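Local coordinates for protein 2,3-dihydroxybenzoate-AMP ligase (Mycobacterium smegmatis, PDB 5KEI) that belongs to the ANL superfamily of AMP-binding enzymes, with a large N-terminal region followed by a small C-terminal domain, at residues A485-L490 with E497-V502. Sequence-based numbering, arbitrary orientation.
Sequences AAAVAL and EKICAV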
loop_
_atom_site.group_PDB
_atom_site.type_symbol
_atom_site.label_atom_id
_atom_site.label_comp_id
_atom_site.label_asym_id
_atom_site.label_seq_id
_atom_site.Cartn_x
_atom_site.Cartn_y
_atom_site.Cartn_z
ATOM N N ALA A 485 20.463 -0.989 12.034
ATOM C CA ALA A 485 21.127 -2.285 12.210
ATOM C C ALA A 485 21.697 -2.803 10.901
ATOM O O ALA A 485 21.119 -2.580 9.842
ATOM C CB ALA A 485 20.167 -3.310 12.795
ATOM N N ALA A 486 22.830 -3.494 10.975
ATOM C CA ALA A 486 23.400 -4.168 9.807
ATOM C C ALA A 486 23.947 -5.560 10.166
ATOM O O ALA A 486 24.847 -5.691 10.989
ATOM C CB ALA A 486 24.491 -3.313 9.183
ATOM N N ALA A 487 23.373 -6.597 9.563
ATOM C CA ALA A 487 23.863 -7.957 9.745
ATOM C C ALA A 487 24.901 -8.206 8.669
ATOM O O ALA A 487 24.618 -8.112 7.474
ATOM C CB ALA A 487 22.727 -8.985 9.670
ATOM N N VAL A 488 26.120 -8.487 9.097
ATOM C CA VAL A 488 27.235 -8.583 8.177
ATOM C C VAL A 488 27.879 -9.977 8.284
ATOM O O VAL A 488 27.845 -10.616 9.346
ATOM C CB VAL A 488 28.261 -7.464 8.466
ATOM C CG1 VAL A 488 29.265 -7.387 7.377
ATOM C CG2 VAL A 488 27.546 -6.113 8.586
ATOM N N ALA A 489 28.436 -10.446 7.173
ATOM C CA ALA A 489 29.107 -11.735 7.109
ATOM C C ALA A 489 30.604 -11.575 7.323
ATOM O O ALA A 489 31.255 -10.777 6.647
ATOM C CB ALA A 489 28.835 -12.416 5.765
ATOM N N LEU A 490 31.137 -12.329 8.279
ATOM C CA LEU A 490 32.576 -12.396 8.500
ATOM C C LEU A 490 33.063 -13.821 8.294
ATOM O O LEU A 490 32.396 -14.764 8.729
ATOM C CB LEU A 490 32.916 -11.920 9.901
ATOM C CG LEU A 490 32.539 -10.465 10.141
ATOM C CD1 LEU A 490 32.641 -10.184 11.619
ATOM C CD2 LEU A 490 33.428 -9.537 9.339
ATOM N N GLU A 497 30.798 -18.517 7.560
ATOM C CA GLU A 497 30.581 -17.094 7.784
ATOM C C GLU A 497 29.861 -16.931 9.101
ATOM O O GLU A 497 28.894 -17.650 9.369
ATOM C CB GLU A 497 29.761 -16.446 6.656
ATOM C CG GLU A 497 30.445 -16.427 5.315
ATOM C CD GLU A 497 29.603 -15.766 4.226
ATOM O OE1 GLU A 497 30.201 -15.164 3.307
ATOM O OE2 GLU A 497 28.352 -15.848 4.280
ATOM N N LYS A 498 30.320 -16.004 9.932
ATOM C CA LYS A 498 29.569 -15.698 11.136
ATOM C C LYS A 498 28.777 -14.409 10.937
ATOM O O LYS A 498 29.081 -13.596 10.046
ATOM C CB LYS A 498 30.484 -15.589 12.359
ATOM C CG LYS A 498 31.611 -14.599 12.231
ATOM C CD LYS A 498 32.328 -14.457 13.567
ATOM C CE LYS A 498 33.527 -13.529 13.457
ATOM N NZ LYS A 498 34.255 -13.388 14.753
ATOM N N ILE A 499 27.755 -14.240 11.773
ATOM C CA ILE A 499 26.883 -13.079 11.706
ATOM C C ILE A 499 27.306 -11.958 12.688
ATOM O O ILE A 499 27.184 -12.095 13.903
ATOM C CB ILE A 499 25.421 -13.487 11.988
ATOM C CG1 ILE A 499 24.908 -14.466 10.917
ATOM C CG2 ILE A 499 24.544 -12.258 12.039
ATOM C CD1 ILE A 499 23.545 -15.084 11.247
ATOM N N CYS A 500 27.799 -10.845 12.155
ATOM C CA CYS A 500 28.082 -9.703 13.011
ATOM C C CYS A 500 27.013 -8.616 12.901
ATOM O O CYS A 500 26.807 -8.023 11.829
ATOM C CB CYS A 500 29.447 -9.109 12.696
ATOM S SG CYS A 500 29.991 -8.040 14.029
ATOM N N ALA A 501 26.334 -8.365 14.020
ATOM C CA ALA A 501 25.330 -7.307 14.095
ATOM C C ALA A 501 25.982 -5.993 14.485
ATOM O O ALA A 501 26.346 -5.768 15.640
ATOM C CB ALA A 501 24.217 -7.660 15.078
ATOM N N VAL A 502 26.147 -5.144 13.484
ATOM C CA VAL A 502 26.618 -3.793 13.677
ATOM C C VAL A 502 25.409 -2.876 13.891
ATOM O O VAL A 502 24.589 -2.685 12.998
ATOM C CB VAL A 502 27.460 -3.323 12.473
ATOM C CG1 VAL A 502 28.147 -2.019 12.803
ATOM C CG2 VAL A 502 28.479 -4.380 12.121
#
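With CG of Leu-490 opposite its own carbonyl carbon (chi1 -62°) and the chain extended on to CD1 (chi2 168°), CD1 of Leu-490 comes to 3.5 Å from CB of Cys-500, across an antiparallel beta hairpin of the C-terminal domain. Strands 482-492 and 498-505 are its two arms; strand 532-535 extends the sheet beyond the second. Three hydrogen-bonded pairs, Ala-486 with Val-502, Val-488 with Cys-500 and Leu-490 with Lys-498, give six backbone bonds. Cys-500 N meets Val-488 O at 2.8 Å in the carbonyl plane, whereas Val-488 N approaches Cys-500 O tilted 31° from it. The face bearing these pairs is mostly apolar: CG2 of Val-488 touches CG2 of Val-502 at 4.0 Å, and helix 549-553 covers both through Ile-552. Toward the turn, Lys-498 runs extended past Leu-490, the two side chains crossing at an angle, with its CG 3.8 Å from Leu-490 CB. On the other face, Ala-487, Ile-499 and Ala-501 pack against helix 469-477, and Ile-460 of strand 459-462 touches Ala-489 and Ile-499. At the turn end, the carboxylate of Glu-497, whose OE2 accepts a hydrogen bond from Val-461 N, sits beside Ala-489, its CD 3.8 Å from Ala-489 CB.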